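Local atomic coordinates of alkane monooxygenase (Geobacillus thermodenitrificans, PDB entry 3B9O), a protein that belongs to the luciferase-like monooxygenase family, folds as a TIM barrel and binds flavin mononucleotide. Residues M293-S298 with F386-E391; F256-I261 with I275-G280; N13-I18 with H31-L36; V181-E186 with L213-P218. All coordinates share one frame; numbering follows the deposited sequence.

Interaction 1 (M293-S298 with F386-E391); sequences MEKLNS and FVDFIE
The carboxylate of Asp388 is the flat group in this contact, and Lys295 comes over its face rather than to its edge: NZ stands above the carboxylate plane, displaced toward OD2. From there NZ makes a salt bridge to Asp388 OD2 at 2.8 Å, in which the hydrogen bond is weak. Lys295 NZ also donates to the carbonyl O of Val285 at the end of strand 276-285, so the ammonium is shared between the two. The lysine CE lies on the same side of the plane, beyond Asp388 OD2 and 3.6 Å from it. Each side chain has CG anti to its carbonyl carbon (chi1 -69° for Lys295, -71° for Asp388), and beyond CG the lysine is fully extended, which lets it span helices whose nearest CA atoms, those of Lys295 and Asp388, are 10.9 Å apart. The two side chains arrive from opposite directions. The buried area between the segments is small, 75 Å², and comes from Lys295 and Asp388 alone. In the TIM barrel, the bridge joins helix 384-399, which follows barrel strand 374-378, to helix 289-302, which comes directly after strand 276-285. On the first of these helices, Phe386 and Phe389 turn instead toward the barrel, where they meet Ala9 and Ile7 of strand 6-12.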
loop_
_atom_site.group_PDB
_atom_site.type_symbol
_atom_site.label_atom_id
_atom_site.label_comp_id
_atom_site.label_asym_id
_atom_site.label_seq_id
_atom_site.Cartn_x
_atom_site.Cartn_y
_atom_site.Cartn_z
ATOM N N MET A 293 -15.450 -23.861 2.083
ATOM C CA MET A 293 -15.973 -23.984 0.731
ATOM C C MET A 293 -17.352 -23.313 0.652
ATOM O O MET A 293 -17.712 -22.723 -0.354
ATOM C CB MET A 293 -16.041 -25.451 0.263
ATOM C CG MET A 293 -14.669 -26.123 0.002
ATOM S SD MET A 293 -13.614 -25.168 -1.133
ATOM C CE MET A 293 -14.421 -25.548 -2.686
ATOM N N GLU A 294 -18.084 -23.342 1.756
ATOM C CA GLU A 294 -19.400 -22.727 1.779
ATOM C C GLU A 294 -19.312 -21.205 1.600
ATOM O O GLU A 294 -20.137 -20.605 0.907
ATOM C CB GLU A 294 -20.098 -23.082 3.079
ATOM C CG GLU A 294 -21.446 -22.440 3.226
ATOM C CD GLU A 294 -22.270 -23.095 4.326
ATOM O OE1 GLU A 294 -23.240 -22.472 4.815
ATOM O OE2 GLU A 294 -21.935 -24.245 4.695
ATOM N N LYS A 295 -18.300 -20.591 2.228
ATOM C CA LYS A 295 -18.042 -19.159 2.089
ATOM C C LYS A 295 -17.636 -18.887 0.669
ATOM O O LYS A 295 -18.154 -17.971 0.048
ATOM C CB LYS A 295 -16.963 -18.664 3.075
ATOM C CG LYS A 295 -17.413 -18.683 4.513
ATOM C CD LYS A 295 -16.263 -18.415 5.483
ATOM C CE LYS A 295 -16.699 -18.720 6.902
ATOM N NZ LYS A 295 -15.644 -18.485 7.941
ATOM N N LEU A 296 -16.706 -19.693 0.150
ATOM C CA LEU A 296 -16.242 -19.534 -1.223
ATOM C C LEU A 296 -17.393 -19.511 -2.226
ATOM O O LEU A 296 -17.430 -18.676 -3.137
ATOM C CB LEU A 296 -15.242 -20.660 -1.592
ATOM C CG LEU A 296 -14.187 -20.487 -2.699
ATOM C CD1 LEU A 296 -13.610 -21.840 -3.134
ATOM C CD2 LEU A 296 -14.665 -19.744 -3.920
ATOM N N ASN A 297 -18.312 -20.459 -2.073
ATOM C CA ASN A 297 -19.420 -20.632 -3.007
ATOM C C ASN A 297 -20.402 -19.433 -2.909
ATOM O O ASN A 297 -20.973 -18.992 -3.921
ATOM C CB ASN A 297 -20.115 -21.997 -2.776
ATOM C CG ASN A 297 -19.301 -23.102 -3.242
ATOM N N SER A 298 -20.556 -18.897 -1.697
ATOM C CA SER A 298 -21.358 -17.688 -1.450
ATOM C C SER A 298 -20.808 -16.443 -2.133
ATOM O O SER A 298 -21.572 -15.682 -2.757
ATOM C CB SER A 298 -21.493 -17.440 0.053
ATOM O OG SER A 298 -22.429 -16.400 0.299
ATOM N N PHE A 386 -11.463 -10.149 7.489
ATOM C CA PHE A 386 -10.550 -9.803 8.583
ATOM C C PHE A 386 -10.944 -10.518 9.890
ATOM O O PHE A 386 -10.086 -11.031 10.623
ATOM C CB PHE A 386 -10.507 -8.281 8.791
ATOM C CG PHE A 386 -9.852 -7.502 7.659
ATOM C CD1 PHE A 386 -10.219 -6.179 7.440
ATOM C CD2 PHE A 386 -8.832 -8.053 6.867
ATOM C CE1 PHE A 386 -9.588 -5.404 6.452
ATOM C CE2 PHE A 386 -8.231 -7.301 5.823
ATOM C CZ PHE A 386 -8.592 -5.972 5.626
ATOM N N VAL A 387 -12.240 -10.529 10.206
ATOM C CA VAL A 387 -12.732 -11.200 11.418
ATOM C C VAL A 387 -12.384 -12.710 11.436
ATOM O O VAL A 387 -11.849 -13.225 12.415
ATOM C CB VAL A 387 -14.291 -11.004 11.581
ATOM C CG1 VAL A 387 -14.853 -11.950 12.693
ATOM C CG2 VAL A 387 -14.618 -9.519 11.889
ATOM N N ASP A 388 -12.688 -13.409 10.346
ATOM C CA ASP A 388 -12.328 -14.834 10.243
ATOM C C ASP A 388 -10.817 -15.051 10.336
ATOM O O ASP A 388 -10.363 -16.000 10.972
ATOM C CB ASP A 388 -12.784 -15.397 8.909
ATOM C CG ASP A 388 -14.283 -15.550 8.811
ATOM O OD1 ASP A 388 -14.971 -15.345 9.840
ATOM O OD2 ASP A 388 -14.773 -15.801 7.676
ATOM N N PHE A 389 -10.042 -14.172 9.690
ATOM C CA PHE A 389 -8.588 -14.276 9.750
ATOM C C PHE A 389 -8.101 -14.145 11.211
ATOM O O PHE A 389 -7.289 -14.942 11.684
ATOM C CB PHE A 389 -7.898 -13.203 8.885
ATOM C CG PHE A 389 -6.394 -13.382 8.794
ATOM C CD1 PHE A 389 -5.548 -12.708 9.690
ATOM C CD2 PHE A 389 -5.827 -14.265 7.849
ATOM C CE1 PHE A 389 -4.138 -12.876 9.623
ATOM C CE2 PHE A 389 -4.419 -14.440 7.766
ATOM C CZ PHE A 389 -3.581 -13.755 8.666
ATOM N N ILE A 390 -8.590 -13.122 11.896
ATOM C CA ILE A 390 -8.260 -12.889 13.287
ATOM C C ILE A 390 -8.734 -14.013 14.221
ATOM O O ILE A 390 -7.979 -14.438 15.096
ATOM C CB ILE A 390 -8.738 -11.488 13.762
ATOM C CG1 ILE A 390 -7.925 -10.415 13.011
ATOM C CG2 ILE A 390 -8.544 -11.335 15.303
ATOM C CD1 ILE A 390 -8.431 -8.957 13.097
ATOM N N GLU A 391 -9.967 -14.480 14.059
ATOM C CA GLU A 391 -10.458 -15.522 14.969
ATOM C C GLU A 391 -9.808 -16.889 14.748
ATOM O O GLU A 391 -9.609 -17.601 15.700
ATOM C CB GLU A 391 -11.979 -15.651 14.903
ATOM C CG GLU A 391 -12.714 -14.363 15.304
ATOM C CD GLU A 391 -14.233 -14.482 15.223
ATOM O OE1 GLU A 391 -14.895 -13.589 15.784
ATOM O OE2 GLU A 391 -14.769 -15.439 14.612
#

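Interaction 2 (F256-I261 with I275-G280); sequences FFVDDI and IKMFAG
Met277, the residue that meets Val258 and Ile261, has its backbone N held by OD1 of Asp373, a hydrogen bond on the strand side of the contact. Its side chain leaves strand 276-285 toward helix 251-265 and bends at chi2 (-67°), laying different parts of the thioether against different helix residues. Met277 CG sits against the valine fork, 3.8 Å from Val258 CG2 and 3.9 Å from Val258 CG1. The terminal methyl goes on to the next turn, where Met277 CE touches Ile261 CG2 at 3.8 Å as the two side chains run past each other in opposite senses. Ile261 CG2 also looks toward the end of Ile275, 4.3 Å from its CD1. This is the packing of helix on following strand in a beta-alpha-beta unit of the TIM barrel, made of strand 243-246, helix 251-265 and strand 276-285; Leu246 of the first strand touches both Val258 and Ile261. On another side of the helix, Asp260 OD1 is gripped by Arg234 and Arg264. All four touching residues are buried, and between the two segments the contact is wholly apolar, consistent with a helix seated by close fit and exclusion of water.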
loop_
_atom_site.group_PDB
_atom_site.type_symbol
_atom_site.label_atom_id
_atom_site.label_comp_id
_atom_site.label_asym_id
_atom_site.label_seq_id
_atom_site.Cartn_x
_atom_site.Cartn_y
_atom_site.Cartn_z
ATOM N N PHE A 256 11.194 -14.825 -8.086
ATOM C CA PHE A 256 11.841 -14.138 -9.185
ATOM C C PHE A 256 11.875 -12.643 -8.918
ATOM O O PHE A 256 12.911 -11.988 -9.124
ATOM C CB PHE A 256 11.156 -14.404 -10.540
ATOM C CG PHE A 256 11.729 -13.558 -11.675
ATOM C CD1 PHE A 256 12.887 -13.979 -12.361
ATOM C CD2 PHE A 256 11.161 -12.324 -12.004
ATOM C CE1 PHE A 256 13.453 -13.196 -13.389
ATOM C CE2 PHE A 256 11.713 -11.533 -13.019
ATOM C CZ PHE A 256 12.869 -11.976 -13.710
ATOM N N PHE A 257 10.735 -12.102 -8.497
ATOM C CA PHE A 257 10.639 -10.655 -8.295
ATOM C C PHE A 257 11.399 -10.189 -7.059
ATOM O O PHE A 257 12.034 -9.143 -7.092
ATOM C CB PHE A 257 9.171 -10.177 -8.339
ATOM C CG PHE A 257 8.568 -10.257 -9.721
ATOM C CD1 PHE A 257 7.490 -11.091 -9.984
ATOM C CD2 PHE A 257 9.134 -9.533 -10.774
ATOM C CE1 PHE A 257 6.957 -11.182 -11.267
ATOM C CE2 PHE A 257 8.607 -9.614 -12.055
ATOM C CZ PHE A 257 7.517 -10.439 -12.299
ATOM N N VAL A 258 11.357 -11.001 -5.995
ATOM C CA VAL A 258 12.082 -10.721 -4.752
ATOM C C VAL A 258 13.573 -10.632 -5.117
ATOM O O VAL A 258 14.250 -9.654 -4.800
ATOM C CB VAL A 258 11.831 -11.837 -3.680
ATOM C CG1 VAL A 258 12.833 -11.765 -2.534
ATOM C CG2 VAL A 258 10.405 -11.740 -3.111
ATOM N N ASP A 259 14.040 -11.651 -5.837
ATOM C CA ASP A 259 15.467 -11.772 -6.206
ATOM C C ASP A 259 15.871 -10.630 -7.155
ATOM O O ASP A 259 16.935 -10.032 -6.992
ATOM C CB ASP A 259 15.730 -13.160 -6.847
ATOM C CG ASP A 259 15.747 -14.299 -5.817
ATOM O OD1 ASP A 259 15.727 -14.033 -4.609
ATOM O OD2 ASP A 259 15.791 -15.477 -6.202
ATOM N N ASP A 260 14.960 -10.266 -8.066
ATOM C CA ASP A 260 15.209 -9.213 -9.064
ATOM C C ASP A 260 15.427 -7.857 -8.402
ATOM O O ASP A 260 16.419 -7.154 -8.667
ATOM C CB ASP A 260 14.046 -9.133 -10.036
ATOM C CG ASP A 260 14.311 -8.183 -11.185
ATOM O OD1 ASP A 260 13.510 -7.255 -11.350
ATOM O OD2 ASP A 260 15.322 -8.378 -11.906
ATOM N N ILE A 261 14.521 -7.513 -7.500
ATOM C CA ILE A 261 14.651 -6.267 -6.755
ATOM C C ILE A 261 15.862 -6.234 -5.868
ATOM O O ILE A 261 16.548 -5.210 -5.815
ATOM C CB ILE A 261 13.365 -5.909 -5.958
ATOM C CG1 ILE A 261 12.279 -5.506 -6.924
ATOM C CG2 ILE A 261 13.587 -4.718 -5.027
ATOM C CD1 ILE A 261 10.934 -5.655 -6.294
ATOM N N ILE A 275 15.124 -4.212 2.601
ATOM C CA ILE A 275 13.891 -4.124 1.838
ATOM C C ILE A 275 13.030 -5.319 2.264
ATOM O O ILE A 275 13.467 -6.464 2.136
ATOM C CB ILE A 275 14.153 -4.190 0.288
ATOM C CG1 ILE A 275 15.259 -3.222 -0.160
ATOM C CG2 ILE A 275 12.850 -3.933 -0.474
ATOM C CD1 ILE A 275 15.796 -3.486 -1.598
ATOM N N LYS A 276 11.816 -5.081 2.727
ATOM C CA LYS A 276 10.855 -6.159 3.023
ATOM C C LYS A 276 9.930 -6.396 1.836
ATOM O O LYS A 276 9.528 -5.454 1.150
ATOM C CB LYS A 276 10.026 -5.776 4.252
ATOM C CG LYS A 276 10.860 -5.443 5.465
ATOM C CD LYS A 276 11.330 -6.712 6.175
ATOM C CE LYS A 276 12.116 -6.352 7.444
ATOM N NZ LYS A 276 12.105 -7.418 8.471
ATOM N N MET A 277 9.616 -7.659 1.580
ATOM C CA MET A 277 8.828 -8.048 0.401
ATOM C C MET A 277 7.476 -8.530 0.881
ATOM O O MET A 277 7.424 -9.396 1.761
ATOM C CB MET A 277 9.549 -9.171 -0.347
ATOM C CG MET A 277 10.954 -8.750 -0.848
ATOM S SD MET A 277 10.931 -7.495 -2.143
ATOM C CE MET A 277 12.693 -7.217 -2.301
ATOM N N PHE A 278 6.407 -7.945 0.329
ATOM C CA PHE A 278 5.010 -8.224 0.690
ATOM C C PHE A 278 4.256 -8.803 -0.525
ATOM O O PHE A 278 4.393 -8.295 -1.619
ATOM C CB PHE A 278 4.315 -6.935 1.173
ATOM C CG PHE A 278 4.736 -6.510 2.566
ATOM C CD1 PHE A 278 5.945 -5.838 2.773
ATOM C CD2 PHE A 278 3.926 -6.799 3.670
ATOM C CE1 PHE A 278 6.350 -5.426 4.088
ATOM C CE2 PHE A 278 4.324 -6.431 4.987
ATOM C CZ PHE A 278 5.544 -5.744 5.183
ATOM N N ALA A 279 3.544 -9.912 -0.328
ATOM C CA ALA A 279 2.679 -10.478 -1.343
ATOM C C ALA A 279 1.232 -10.182 -0.993
ATOM O O ALA A 279 0.922 -9.919 0.170
ATOM C CB ALA A 279 2.904 -11.990 -1.430
ATOM N N GLY A 280 0.344 -10.172 -1.988
ATOM C CA GLY A 280 -1.093 -10.126 -1.700
ATOM C C GLY A 280 -1.555 -11.551 -1.396
ATOM O O GLY A 280 -0.940 -12.538 -1.840
#

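Interaction 3 (N13-I18 with H31-L36)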
loop_
_atom_site.group_PDB
_atom_site.type_symbol
_atom_site.label_atom_id
_atom_site.label_comp_id
_atom_site.label_asym_id
_atom_site.label_seq_id
_atom_site.Cartn_x
_atom_site.Cartn_y
_atom_site.Cartn_z
ATOM N N ASN A 13 -10.609 3.627 0.634
ATOM C CA ASN A 13 -11.693 4.503 1.066
ATOM C C ASN A 13 -12.741 4.631 -0.086
ATOM O O ASN A 13 -12.909 5.705 -0.676
ATOM C CB ASN A 13 -11.119 5.879 1.436
ATOM C CG ASN A 13 -12.054 6.703 2.273
ATOM O OD1 ASN A 13 -11.680 7.795 2.733
ATOM N ND2 ASN A 13 -13.268 6.175 2.534
ATOM N N CYS A 14 -13.425 3.535 -0.383
ATOM C CA CYS A 14 -14.423 3.498 -1.462
ATOM C C CYS A 14 -15.322 2.311 -1.229
ATOM O O CYS A 14 -15.163 1.615 -0.237
ATOM C CB CYS A 14 -13.767 3.405 -2.849
ATOM S SG CYS A 14 -12.814 1.854 -3.185
ATOM N N VAL A 15 -16.199 2.027 -2.187
ATOM C CA VAL A 15 -17.117 0.895 -2.061
ATOM C C VAL A 15 -16.487 -0.381 -2.623
ATOM O O VAL A 15 -16.152 -1.299 -1.835
ATOM C CB VAL A 15 -18.501 1.195 -2.714
ATOM C CG1 VAL A 15 -19.428 -0.043 -2.668
ATOM C CG2 VAL A 15 -19.122 2.457 -2.097
ATOM N N GLY A 16 -16.317 -0.452 -3.945
ATOM C CA GLY A 16 -15.763 -1.655 -4.583
ATOM C C GLY A 16 -14.286 -1.432 -4.799
ATOM O O GLY A 16 -13.900 -0.580 -5.588
ATOM N N HIS A 17 -13.464 -2.199 -4.078
ATOM C CA HIS A 17 -12.009 -2.106 -4.158
ATOM C C HIS A 17 -11.419 -3.190 -5.114
ATOM O O HIS A 17 -11.047 -2.885 -6.248
ATOM C CB HIS A 17 -11.417 -2.197 -2.746
ATOM C CG HIS A 17 -9.916 -2.110 -2.695
ATOM N ND1 HIS A 17 -9.198 -2.451 -1.563
ATOM C CD2 HIS A 17 -9.003 -1.693 -3.608
ATOM C CE1 HIS A 17 -7.905 -2.263 -1.793
ATOM N NE2 HIS A 17 -7.761 -1.818 -3.029
ATOM N N ILE A 18 -11.371 -4.442 -4.655
ATOM C CA ILE A 18 -10.826 -5.558 -5.453
ATOM C C ILE A 18 -11.920 -6.583 -5.836
ATOM O O ILE A 18 -12.004 -6.964 -7.002
ATOM C CB ILE A 18 -9.661 -6.314 -4.725
ATOM C CG1 ILE A 18 -8.493 -5.370 -4.381
ATOM C CG2 ILE A 18 -9.173 -7.529 -5.561
ATOM C CD1 ILE A 18 -7.828 -4.672 -5.605
ATOM N N HIS A 31 -20.773 -0.108 2.019
ATOM C CA HIS A 31 -21.585 1.111 2.054
ATOM C C HIS A 31 -21.284 1.967 3.290
ATOM O O HIS A 31 -21.708 3.115 3.327
ATOM C CB HIS A 31 -23.093 0.773 1.969
ATOM C CG HIS A 31 -23.517 -0.255 2.979
ATOM N ND1 HIS A 31 -24.248 0.058 4.102
ATOM C CD2 HIS A 31 -23.217 -1.573 3.084
ATOM C CE1 HIS A 31 -24.397 -1.025 4.850
ATOM N NE2 HIS A 31 -23.764 -2.017 4.260
ATOM N N ARG A 32 -20.571 1.417 4.287
ATOM C CA ARG A 32 -20.131 2.183 5.474
ATOM C C ARG A 32 -18.856 3.010 5.246
ATOM O O ARG A 32 -18.357 3.648 6.174
ATOM C CB ARG A 32 -19.915 1.264 6.691
ATOM C CG ARG A 32 -21.196 0.509 7.111
ATOM C CD ARG A 32 -21.013 -0.146 8.450
ATOM N NE ARG A 32 -20.827 0.826 9.552
ATOM C CZ ARG A 32 -20.111 0.586 10.656
ATOM N NH1 ARG A 32 -19.522 -0.568 10.816
ATOM N NH2 ARG A 32 -19.988 1.496 11.612
ATOM N N TYR A 33 -18.326 3.005 4.032
ATOM C CA TYR A 33 -17.044 3.674 3.797
ATOM C C TYR A 33 -17.156 5.173 4.140
ATOM O O TYR A 33 -16.166 5.795 4.486
ATOM C CB TYR A 33 -16.509 3.458 2.359
ATOM C CG TYR A 33 -17.041 4.452 1.385
ATOM C CD1 TYR A 33 -16.284 5.570 1.004
ATOM C CD2 TYR A 33 -18.341 4.312 0.880
ATOM C CE1 TYR A 33 -16.807 6.515 0.113
ATOM C CE2 TYR A 33 -18.871 5.262 -0.013
ATOM C CZ TYR A 33 -18.121 6.333 -0.376
ATOM O OH TYR A 33 -18.707 7.237 -1.203
ATOM N N THR A 34 -18.377 5.724 4.073
ATOM C CA THR A 34 -18.633 7.126 4.424
ATOM C C THR A 34 -18.758 7.376 5.943
ATOM O O THR A 34 -18.798 8.540 6.371
ATOM C CB THR A 34 -19.895 7.673 3.726
ATOM O OG1 THR A 34 -21.007 6.802 4.010
ATOM C CG2 THR A 34 -19.685 7.829 2.199
ATOM N N ASP A 35 -18.800 6.301 6.738
ATOM C CA ASP A 35 -19.075 6.370 8.203
ATOM C C ASP A 35 -17.751 6.318 8.908
ATOM O O ASP A 35 -17.055 5.329 8.816
ATOM C CB ASP A 35 -20.005 5.217 8.709
ATOM C CG ASP A 35 -20.312 5.251 10.282
ATOM O OD1 ASP A 35 -19.974 6.237 11.057
ATOM O OD2 ASP A 35 -20.932 4.230 10.771
ATOM N N LEU A 36 -17.433 7.394 9.614
ATOM C CA LEU A 36 -16.196 7.481 10.385
ATOM C C LEU A 36 -16.068 6.295 11.354
ATOM O O LEU A 36 -15.005 5.705 11.508
ATOM C CB LEU A 36 -16.141 8.834 11.099
ATOM C CG LEU A 36 -14.892 9.127 11.961
ATOM C CD1 LEU A 36 -13.633 8.939 11.093
ATOM C CD2 LEU A 36 -14.990 10.562 12.520
#
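Cys14 and Tyr33 bring the two backbones to a CA separation of 5.9 Å, with Val15 and His31 close behind at 6.1 Å, although neither segment forms a strand. Both belong to the long loop that joins strand 6-12 to helix 36-48 in the TIM barrel, and the contact folds the start of that loop back onto its end. The Tyr33 ring carries most of it. Its CG lies between the backbone N and the carbonyl carbon (chi1 86°), which stands the ring up against the 13-15 backbone. Cys14 CA makes an off-centre CH-pi contact with one face, 4.2 Å from the ring centroid and 29° off the normal, while the methyl of Thr34 lies over the rim of the opposite face. Asn13 brings its amide to the ring edge, crossing the tyrosine at about a right angle. Arg30 binds the carbonyl oxygens of both Cys14 and Val15, and Trp39 NE1 holds that of Tyr33, so these three carbonyls have partners. Asp35 is the N-cap of the helix, its OD1 accepting from Asn37 N; its OD2 takes a salt bridge with a hydrogen bond from Arg32 NH2 at 3.0 Å (N-H...O 160°), met from above the carboxylate plane. On the Cys14 face, over the CD2-CE2 edge, Val15 CG2 lies 3.5 Å from Tyr33 CE2.

Interaction 4 (V181-E186 with L213-P218); sequences VIRDIE and LCEPSP
Glu215 faces Arg183 with both carboxylate oxygens in use. OE1 forms a salt bridge with Arg183 NH2 at 3.1 Å; the hydrogen bond within it is weak, the N-H...O angle being only 124°, though OE1 lies near the guanidinium plane at its edge. OE2 is served by a water, which donates to Glu215 OE2 at 2.7 Å and accepts from Arg183 NE at 3.1 Å. The arginine thus reaches the carboxylate once directly and once through water, and the guanidinium and carboxylate planes are 17° apart, nearly parallel. Arg183 NE is also hydrogen-bonded to Tyr190 OH, its single N-H being shared between the water and that hydroxyl. Val181 lies against one face: its CG1 is 3.2 Å above the guanidinium plane of Arg183, toward the rim, while Val181 CG2 is 3.5 Å from Glu215 OE1 and also packs on CB of that residue. On the backbone of the glutamate, the carbonyl O accepts from His124 NE2 of helix 112-125, anchoring the loop to the barrel. The bridge joins a two-stranded antiparallel hairpin, 181-184 with 189-191, to the loop leading to barrel strand 223-227, an arrangement that belongs to a surface excursion between strands of the TIM barrel.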
loop_
_atom_site.group_PDB
_atom_site.type_symbol
_atom_site.label_atom_id
_atom_site.label_comp_id
_atom_site.label_asym_id
_atom_site.label_seq_id
_atom_site.Cartn_x
_atom_site.Cartn_y
_atom_site.Cartn_z
ATOM N N VAL A 181 14.601 22.112 17.853
ATOM C CA VAL A 181 13.615 22.616 18.796
ATOM C C VAL A 181 14.145 22.417 20.209
ATOM O O VAL A 181 14.436 21.297 20.605
ATOM C CB VAL A 181 12.225 21.957 18.599
ATOM C CG1 VAL A 181 11.196 22.520 19.597
ATOM C CG2 VAL A 181 11.711 22.155 17.134
ATOM N N ILE A 182 14.307 23.503 20.949
ATOM C CA ILE A 182 14.881 23.411 22.294
ATOM C C ILE A 182 13.914 23.869 23.405
ATOM O O ILE A 182 14.063 23.482 24.571
ATOM C CB ILE A 182 16.252 24.141 22.368
ATOM C CG1 ILE A 182 16.114 25.630 21.994
ATOM C CG2 ILE A 182 17.272 23.413 21.442
ATOM C CD1 ILE A 182 17.387 26.488 22.156
ATOM N N ARG A 183 12.919 24.688 23.036
ATOM C CA ARG A 183 11.871 25.142 23.984
ATOM C C ARG A 183 12.532 25.775 25.213
ATOM O O ARG A 183 12.221 25.442 26.354
ATOM C CB ARG A 183 10.865 23.999 24.332
ATOM C CG ARG A 183 10.277 23.332 23.088
ATOM C CD ARG A 183 9.362 22.112 23.340
ATOM N NE ARG A 183 9.188 21.335 22.099
ATOM C CZ ARG A 183 9.878 20.225 21.779
ATOM N NH1 ARG A 183 10.797 19.742 22.625
ATOM N NH2 ARG A 183 9.672 19.593 20.597
ATOM N N ASP A 184 13.483 26.676 24.945
ATOM C CA ASP A 184 14.354 27.263 25.964
ATOM C C ASP A 184 13.723 28.548 26.511
ATOM O O ASP A 184 13.861 29.610 25.918
ATOM C CB ASP A 184 15.730 27.568 25.343
ATOM C CG ASP A 184 16.742 28.200 26.353
ATOM O OD1 ASP A 184 16.354 28.634 27.469
ATOM O OD2 ASP A 184 17.951 28.267 26.000
ATOM N N ILE A 185 13.006 28.432 27.618
ATOM C CA ILE A 185 12.283 29.560 28.205
ATOM C C ILE A 185 13.243 30.635 28.711
ATOM O O ILE A 185 13.004 31.828 28.489
ATOM C CB ILE A 185 11.313 29.089 29.327
ATOM C CG1 ILE A 185 10.163 28.288 28.704
ATOM C CG2 ILE A 185 10.757 30.274 30.099
ATOM C CD1 ILE A 185 9.519 27.279 29.610
ATOM N N GLU A 186 14.337 30.213 29.353
ATOM C CA GLU A 186 15.303 31.148 29.923
ATOM C C GLU A 186 15.832 32.113 28.851
ATOM O O GLU A 186 15.785 33.332 29.025
ATOM C CB GLU A 186 16.443 30.405 30.617
ATOM C CG GLU A 186 16.998 31.153 31.826
ATOM C CD GLU A 186 18.209 30.466 32.436
ATOM O OE1 GLU A 186 19.263 31.154 32.580
ATOM O OE2 GLU A 186 18.119 29.244 32.763
ATOM N N LEU A 213 8.330 23.234 6.659
ATOM C CA LEU A 213 7.446 23.933 7.600
ATOM C C LEU A 213 7.353 23.230 8.971
ATOM O O LEU A 213 6.931 23.835 9.934
ATOM C CB LEU A 213 6.041 24.061 6.970
ATOM C CG LEU A 213 5.905 25.076 5.789
ATOM C CD1 LEU A 213 4.547 24.979 5.071
ATOM C CD2 LEU A 213 6.221 26.556 6.189
ATOM N N CYS A 214 7.753 21.957 9.039
ATOM C CA CYS A 214 7.548 21.129 10.227
ATOM C C CYS A 214 8.847 20.771 10.960
ATOM O O CYS A 214 9.935 20.637 10.369
ATOM C CB CYS A 214 6.797 19.822 9.846
ATOM S SG CYS A 214 5.452 20.049 8.702
ATOM N N GLU A 215 8.729 20.605 12.263
ATOM C CA GLU A 215 9.861 20.209 13.085
ATOM C C GLU A 215 10.057 18.706 12.946
ATOM O O GLU A 215 9.102 18.017 12.532
ATOM C CB GLU A 215 9.654 20.606 14.532
ATOM C CG GLU A 215 8.592 19.740 15.314
ATOM C CD GLU A 215 8.427 20.267 16.732
ATOM O OE1 GLU A 215 9.218 19.805 17.586
ATOM O OE2 GLU A 215 7.534 21.143 16.983
ATOM N N PRO A 216 11.287 18.201 13.256
ATOM C CA PRO A 216 11.537 16.736 13.207
ATOM C C PRO A 216 10.491 15.888 13.982
ATOM O O PRO A 216 10.143 16.186 15.145
ATOM C CB PRO A 216 12.954 16.576 13.784
ATOM C CG PRO A 216 13.632 17.895 13.485
ATOM C CD PRO A 216 12.512 18.963 13.593
ATOM N N SER A 217 9.994 14.858 13.292
ATOM C CA SER A 217 8.954 13.981 13.843
ATOM C C SER A 217 9.653 12.641 14.131
ATOM O O SER A 217 10.854 12.503 13.732
ATOM C CB SER A 217 7.831 13.870 12.834
ATOM O OG SER A 217 8.328 13.242 11.640
ATOM N N PRO A 218 8.974 11.670 14.819
ATOM C CA PRO A 218 9.658 10.431 15.259
ATOM C C PRO A 218 10.415 9.651 14.175
ATOM O O PRO A 218 11.550 9.285 14.386
ATOM C CB PRO A 218 8.498 9.602 15.878
ATOM C CG PRO A 218 7.623 10.671 16.437
ATOM C CD PRO A 218 7.560 11.652 15.287
HETATM O O HOH W 1 7.306 21.561 19.614
#

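The four contacts are spread from the barrel wall to a surface excursion. Interactions 1 and 2 are consecutive along the chain, since strand 276-285, packed on its helix in interaction 2, leads into helix 289-302 of interaction 1; their centres are 27 Å apart. Interactions 2 and 3 lie on opposite sides of the chain's centre, yet both approach the flavin mononucleotide: the side chains of Ile261 and Cys14 are each about 10 Å from it, near the site without contacting it. Interaction 4 is remote, its centre 38 Å from those of interactions 2 and 3 and 49 Å from that of interaction 1. No two of the contacts touch; the nearest atoms of interactions 1 and 3 are about 8 Å apart.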